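Long-range contacts in beta-N-acetylglucosaminidase Nag2 (Vibrio harveyi, PDB 6EZR), which probably hydrolyses terminal non-reducing N-acetyl-D-hexosamine residues in N-acetyl-beta-D-hexosaminides, as a member of glycosyl hydrolase family 20: residues S260-Y265 / Y558-E563; C514-F519 / D568-R573. One frame throughout, in Å; residues are numbered along the deposited sequence.

Contact 1 (S260-Y265 / Y558-E563); sequences SPRFRY and YEPLAE
The carbonyl oxygen of P560 is gripped by both terminal nitrogens of R262. NH1 of R262 makes the main hydrogen bond to P560 O, 2.8 Å long but bent, with an angle of 135° at the hydrogen. It arrives in the plane of the carbonyl, on a lone pair, while the oxygen itself sits 28° out of the guanidinium plane. NH2 of R262 adds a weak second bond to P560 O at 3.3 Å. To get there the arginine does not run straight: it bends at chi2 and again at chi3, which sets the guanidinium alongside the far end of the F263 ring. CE2 of F263 lies 3.2 Å above the guanidinium plane, offset toward its rim, so the phenyl ring flanks one face of the group that does the gripping.

Beside the polar bonds, the far end of the F263 ring reaches the turn with apolar atoms. CE2 of F263 touches CG of the P560 ring obliquely at 3.9 Å, and on the other side of the ring CE1 meets CD1 of L561 at 3.8 Å, the methyl lying at the edge, near the ring plane. I577 of strand 574-581 packs against both F263 and P560, so this apolar layer continues onto the barrel. The turn is a type II beta turn from E559 to A562, with P560 and L561 at its two central positions; E508 accepts a bond from the L561 backbone N.

R262 also touches E610. The chemistry implies that a charged side chain is tied to a neutral backbone carbonyl beside apolar groups, in a largely buried setting: the F263 ring covers one face of the guanidinium, and P560 and L561 pack against that ring.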
loop_
_atom_site.group_PDB
_atom_site.type_symbol
_atom_site.label_atom_id
_atom_site.label_comp_id
_atom_site.label_asym_id
_atom_site.label_seq_id
_atom_site.Cartn_x
_atom_site.Cartn_y
_atom_site.Cartn_z
ATOM N N SER A 260 -6.796 2.739 -25.693
ATOM C CA SER A 260 -6.935 1.396 -25.153
ATOM C C SER A 260 -5.756 1.119 -24.205
ATOM O O SER A 260 -4.682 1.685 -24.386
ATOM C CB SER A 260 -7.016 0.350 -26.279
ATOM O OG SER A 260 -5.744 0.007 -26.807
ATOM N N PRO A 261 -5.957 0.253 -23.197
ATOM C CA PRO A 261 -4.927 0.004 -22.189
ATOM C C PRO A 261 -3.730 -0.809 -22.696
ATOM O O PRO A 261 -3.915 -1.817 -23.377
ATOM C CB PRO A 261 -5.680 -0.785 -21.112
ATOM C CG PRO A 261 -6.807 -1.444 -21.832
ATOM C CD PRO A 261 -7.202 -0.491 -22.915
ATOM N N ARG A 262 -2.518 -0.377 -22.352
ATOM C CA ARG A 262 -1.304 -1.168 -22.619
ATOM C C ARG A 262 -1.320 -2.512 -21.896
ATOM O O ARG A 262 -1.011 -3.530 -22.496
ATOM C CB ARG A 262 -0.027 -0.414 -22.225
ATOM C CG ARG A 262 1.148 -0.669 -23.156
ATOM C CD ARG A 262 2.218 -1.594 -22.618
ATOM N NE ARG A 262 3.290 -0.840 -21.971
ATOM C CZ ARG A 262 4.578 -1.194 -21.921
ATOM N NH1 ARG A 262 5.434 -0.392 -21.288
ATOM N NH2 ARG A 262 5.032 -2.321 -22.488
ATOM N N PHE A 263 -1.685 -2.496 -20.614
ATOM C CA PHE A 263 -1.761 -3.708 -19.774
ATOM C C PHE A 263 -3.178 -3.966 -19.245
ATOM O O PHE A 263 -3.929 -3.020 -18.996
ATOM C CB PHE A 263 -0.798 -3.584 -18.595
ATOM C CG PHE A 263 0.647 -3.655 -18.984
ATOM C CD1 PHE A 263 1.214 -4.858 -19.369
ATOM C CD2 PHE A 263 1.446 -2.521 -18.961
ATOM C CE1 PHE A 263 2.551 -4.938 -19.721
ATOM C CE2 PHE A 263 2.785 -2.588 -19.305
ATOM C CZ PHE A 263 3.340 -3.798 -19.688
ATOM N N ARG A 264 -3.524 -5.243 -19.068
ATOM C CA ARG A 264 -4.853 -5.639 -18.568
ATOM C C ARG A 264 -5.040 -5.355 -17.068
ATOM O O ARG A 264 -6.081 -4.839 -16.653
ATOM C CB ARG A 264 -5.131 -7.124 -18.861
ATOM C CG ARG A 264 -5.204 -7.434 -20.353
ATOM C CD ARG A 264 -5.628 -8.868 -20.677
ATOM N NE ARG A 264 -4.891 -9.905 -19.941
ATOM C CZ ARG A 264 -3.625 -10.272 -20.163
ATOM N NH1 ARG A 264 -2.883 -9.679 -21.099
ATOM N NH2 ARG A 264 -3.084 -11.239 -19.424
ATOM N N TYR A 265 -4.034 -5.712 -16.272
ATOM C CA TYR A 265 -4.044 -5.500 -14.826
ATOM C C TYR A 265 -3.309 -4.190 -14.532
ATOM O O TYR A 265 -2.121 -4.067 -14.833
ATOM C CB TYR A 265 -3.367 -6.679 -14.136
ATOM C CG TYR A 265 -3.415 -6.684 -12.613
ATOM C CD1 TYR A 265 -2.567 -5.873 -11.857
ATOM C CD2 TYR A 265 -4.272 -7.544 -11.929
ATOM C CE1 TYR A 265 -2.594 -5.899 -10.466
ATOM C CE2 TYR A 265 -4.302 -7.583 -10.543
ATOM C CZ TYR A 265 -3.470 -6.756 -9.811
ATOM O OH TYR A 265 -3.523 -6.784 -8.433
ATOM N N TYR A 558 10.379 4.571 -15.145
ATOM C CA TYR A 558 9.989 3.169 -15.133
ATOM C C TYR A 558 9.187 2.852 -16.387
ATOM O O TYR A 558 8.017 3.220 -16.491
ATOM C CB TYR A 558 9.170 2.846 -13.882
ATOM C CG TYR A 558 8.624 1.433 -13.841
ATOM C CD1 TYR A 558 9.436 0.336 -14.121
ATOM C CD2 TYR A 558 7.296 1.196 -13.501
ATOM C CE1 TYR A 558 8.931 -0.951 -14.076
ATOM C CE2 TYR A 558 6.782 -0.085 -13.446
ATOM C CZ TYR A 558 7.598 -1.158 -13.734
ATOM O OH TYR A 558 7.070 -2.428 -13.684
ATOM N N GLU A 559 9.856 2.194 -17.334
ATOM C CA GLU A 559 9.271 1.765 -18.599
ATOM C C GLU A 559 9.182 0.235 -18.591
ATOM O O GLU A 559 10.153 -0.443 -18.934
ATOM C CB GLU A 559 10.116 2.291 -19.772
ATOM C CG GLU A 559 9.793 3.741 -20.139
ATOM C CD GLU A 559 10.788 4.378 -21.106
ATOM O OE1 GLU A 559 12.003 4.359 -20.814
ATOM O OE2 GLU A 559 10.349 4.923 -22.149
ATOM N N PRO A 560 8.019 -0.315 -18.179
ATOM C CA PRO A 560 7.937 -1.773 -18.014
ATOM C C PRO A 560 8.060 -2.533 -19.334
ATOM O O PRO A 560 7.473 -2.133 -20.350
ATOM C CB PRO A 560 6.565 -1.994 -17.354
ATOM C CG PRO A 560 5.774 -0.773 -17.656
ATOM C CD PRO A 560 6.746 0.356 -17.846
ATOM N N LEU A 561 8.856 -3.599 -19.298
ATOM C CA LEU A 561 9.101 -4.478 -20.446
ATOM C C LEU A 561 9.579 -3.718 -21.697
ATOM O O LEU A 561 9.105 -3.974 -22.805
ATOM C CB LEU A 561 7.834 -5.286 -20.762
ATOM C CG LEU A 561 7.186 -6.070 -19.620
ATOM C CD1 LEU A 561 5.906 -6.696 -20.130
ATOM C CD2 LEU A 561 8.106 -7.147 -19.075
ATOM N N ALA A 562 10.519 -2.794 -21.505
ATOM C CA ALA A 562 11.003 -1.914 -22.581
ATOM C C ALA A 562 11.703 -2.686 -23.707
ATOM O O ALA A 562 11.455 -2.418 -24.885
ATOM C CB ALA A 562 11.923 -0.835 -22.020
ATOM N N GLU A 563 12.543 -3.655 -23.334
ATOM C CA GLU A 563 13.289 -4.490 -24.298
ATOM C C GLU A 563 12.615 -5.837 -24.652
ATOM O O GLU A 563 13.264 -6.718 -25.214
ATOM C CB GLU A 563 14.734 -4.715 -23.801
ATOM C CG GLU A 563 15.757 -3.757 -24.404
ATOM C CD GLU A 563 16.149 -4.102 -25.845
ATOM O OE1 GLU A 563 16.312 -3.166 -26.661
ATOM O OE2 GLU A 563 16.298 -5.302 -26.174
#

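Contact 2 (C514-F519 / D568-R573); sequences CARQGF and DPIRKR
R573 turns toward the end of helix 508-517 by placing CG anti to its carbonyl carbon (chi1 -58°) and then bending at chi2 (-102°), which carries its chain past F519 and G518 to the A515 carbonyl. There NH1 of R573 donates to A515 O at 2.9 Å, tilted 23° from the carbonyl plane and bent at the hydrogen. The same oxygen takes G518 N, at 3.0 Å, from the opposite face of its plane, so two donors share it. One face of the guanidinium lies against G518, whose CA is 3.5 Å above its plane and offset toward the rim. Closer to the backbone, CD of R573 passes within 3.4 Å of F519 O.

The apolar half of the contact belongs to I570. Its CD1 methyl packs against CB of A515 at 3.7 Å and, in one of the two conformers of R516, also meets CG of that arginine, crossing its aliphatic stem obliquely. An Asx turn braces the start of the opposing segment: OD1 of D568 accepts from I570 N at 3.0 Å, using its anti lone pair, with D568 just ahead of the 3-10 segment that begins at P569 and carries I570.

G518 has positive phi and ends the helix in a Schellman motif, its backbone angles being ones that call for glycine. An arginine from the approach to strand 574-581 thus adds a side-chain donor to a Schellman-capped helix end, joining the helix that follows strand 501-504 to the last parallel strand of the family 20 catalytic barrel.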
loop_
_atom_site.group_PDB
_atom_site.type_symbol
_atom_site.label_atom_id
_atom_site.label_comp_id
_atom_site.label_asym_id
_atom_site.label_seq_id
_atom_site.Cartn_x
_atom_site.Cartn_y
_atom_site.Cartn_z
ATOM N N CYS A 514 10.252 -15.877 -13.953
ATOM C CA CYS A 514 9.074 -16.500 -13.372
ATOM C C CYS A 514 8.009 -16.781 -14.445
ATOM O O CYS A 514 7.446 -17.872 -14.491
ATOM C CB CYS A 514 8.548 -15.615 -12.242
ATOM S SG CYS A 514 7.018 -16.155 -11.484
ATOM N N ALA A 515 7.767 -15.808 -15.320
ATOM C CA ALA A 515 6.853 -15.983 -16.456
ATOM C C ALA A 515 7.211 -17.184 -17.352
ATOM O O ALA A 515 6.337 -17.960 -17.726
ATOM C CB ALA A 515 6.791 -14.706 -17.276
ATOM N N ARG A 516 8.494 -17.348 -17.660
ATOM C CA ARG A 516 8.935 -18.439 -18.531
ATOM C C ARG A 516 8.848 -19.842 -17.895
ATOM O O ARG A 516 8.856 -20.843 -18.619
ATOM C CB ARG A 516 10.332 -18.155 -19.086
ATOM C CG ARG A 516 10.339 -17.026 -20.110
ATOM C CD ARG A 516 11.690 -16.856 -20.786
ATOM N NE ARG A 516 12.744 -16.593 -19.815
ATOM C CZ ARG A 516 13.308 -15.406 -19.612
ATOM N NH1 ARG A 516 12.946 -14.346 -20.326
ATOM N NH2 ARG A 516 14.249 -15.286 -18.689
ATOM N N GLN A 517 8.752 -19.922 -16.562
ATOM C CA GLN A 517 8.473 -21.204 -15.880
ATOM C C GLN A 517 7.004 -21.629 -16.017
ATOM O O GLN A 517 6.674 -22.786 -15.766
ATOM C CB GLN A 517 8.847 -21.175 -14.389
ATOM C CG GLN A 517 10.307 -20.871 -14.046
ATOM C CD GLN A 517 11.336 -21.669 -14.846
ATOM O OE1 GLN A 517 11.115 -22.835 -15.187
ATOM N NE2 GLN A 517 12.479 -21.042 -15.135
ATOM N N GLY A 518 6.132 -20.696 -16.397
ATOM C CA GLY A 518 4.713 -20.977 -16.621
ATOM C C GLY A 518 3.746 -20.127 -15.817
ATOM O O GLY A 518 2.553 -20.117 -16.113
ATOM N N PHE A 519 4.242 -19.426 -14.798
ATOM C CA PHE A 519 3.391 -18.592 -13.947
ATOM C C PHE A 519 2.898 -17.351 -14.696
ATOM O O PHE A 519 3.605 -16.805 -15.536
ATOM C CB PHE A 519 4.147 -18.111 -12.711
ATOM C CG PHE A 519 4.659 -19.208 -11.811
ATOM C CD1 PHE A 519 3.847 -19.754 -10.821
ATOM C CD2 PHE A 519 5.979 -19.649 -11.906
ATOM C CE1 PHE A 519 4.328 -20.738 -9.973
ATOM C CE2 PHE A 519 6.465 -20.633 -11.057
ATOM C CZ PHE A 519 5.640 -21.178 -10.089
ATOM N N ASP A 568 5.958 -10.733 -28.596
ATOM C CA ASP A 568 6.638 -11.792 -27.849
ATOM C C ASP A 568 5.607 -12.689 -27.150
ATOM O O ASP A 568 4.699 -12.177 -26.486
ATOM C CB ASP A 568 7.589 -11.179 -26.815
ATOM C CG ASP A 568 8.632 -12.166 -26.303
ATOM O OD1 ASP A 568 8.269 -13.241 -25.782
ATOM O OD2 ASP A 568 9.831 -11.847 -26.406
ATOM N N PRO A 569 5.740 -14.028 -27.291
ATOM C CA PRO A 569 4.792 -14.933 -26.619
ATOM C C PRO A 569 4.764 -14.841 -25.082
ATOM O O PRO A 569 3.751 -15.198 -24.478
ATOM C CB PRO A 569 5.271 -16.327 -27.058
ATOM C CG PRO A 569 6.705 -16.142 -27.417
ATOM C CD PRO A 569 6.743 -14.792 -28.063
ATOM N N ILE A 570 5.857 -14.374 -24.469
ATOM C CA ILE A 570 5.939 -14.234 -23.008
ATOM C C ILE A 570 4.986 -13.182 -22.427
ATOM O O ILE A 570 4.639 -13.251 -21.244
ATOM C CB ILE A 570 7.385 -13.937 -22.530
ATOM C CG1 ILE A 570 7.597 -14.556 -21.137
ATOM C CG2 ILE A 570 7.727 -12.436 -22.632
ATOM C CD1 ILE A 570 8.705 -13.939 -20.318
ATOM N N ARG A 571 4.579 -12.220 -23.252
ATOM C CA ARG A 571 3.649 -11.176 -22.813
ATOM C C ARG A 571 2.242 -11.674 -22.515
ATOM O O ARG A 571 1.469 -10.986 -21.845
ATOM C CB ARG A 571 3.595 -10.012 -23.808
ATOM C CG ARG A 571 4.500 -8.866 -23.399
ATOM C CD ARG A 571 3.837 -7.506 -23.581
ATOM N NE ARG A 571 4.854 -6.461 -23.600
ATOM C CZ ARG A 571 5.739 -6.285 -24.585
ATOM N NH1 ARG A 571 6.634 -5.312 -24.493
ATOM N NH2 ARG A 571 5.746 -7.073 -25.664
ATOM N N LYS A 572 1.911 -12.868 -23.008
ATOM C CA LYS A 572 0.664 -13.541 -22.637
ATOM C C LYS A 572 0.610 -13.859 -21.139
ATOM O O LYS A 572 -0.476 -13.938 -20.570
ATOM C CB LYS A 572 0.469 -14.829 -23.445
ATOM C CG LYS A 572 -0.027 -14.601 -24.870
ATOM C CD LYS A 572 -0.724 -15.828 -25.451
ATOM C CE LYS A 572 0.267 -16.892 -25.910
ATOM N NZ LYS A 572 -0.368 -18.236 -26.010
ATOM N N ARG A 573 1.782 -14.043 -20.523
ATOM C CA ARG A 573 1.915 -14.321 -19.081
ATOM C C ARG A 573 2.030 -13.079 -18.175
ATOM O O ARG A 573 1.864 -13.199 -16.966
ATOM C CB ARG A 573 3.122 -15.226 -18.833
ATOM C CG ARG A 573 3.069 -16.556 -19.570
ATOM C CD ARG A 573 2.659 -17.727 -18.696
ATOM N NE ARG A 573 2.522 -18.941 -19.505
ATOM C CZ ARG A 573 3.531 -19.671 -19.998
ATOM N NH1 ARG A 573 4.808 -19.345 -19.776
ATOM N NH2 ARG A 573 3.259 -20.750 -20.729
#

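In the fold
Contacts 1 and 2 lie with their centres 14 Å apart on the same side of the chain's centre, and their segments alternate along the sequence. Residues 558-563 and 568-573 belong to one loop, between helix 552-556 and strand 574-581; contact 1 fastens it to the lead-in of strand 265-271, contact 2 to the end of helix 508-517. In one of its two conformers R571 also packs near L561, though this approach is doubtful. Contact 1 is away from the residues that bind N-acetyl-D-glucosamine, whereas the F519 side chain in contact 2 is about 12 Å from that of E438, the predicted proton donor.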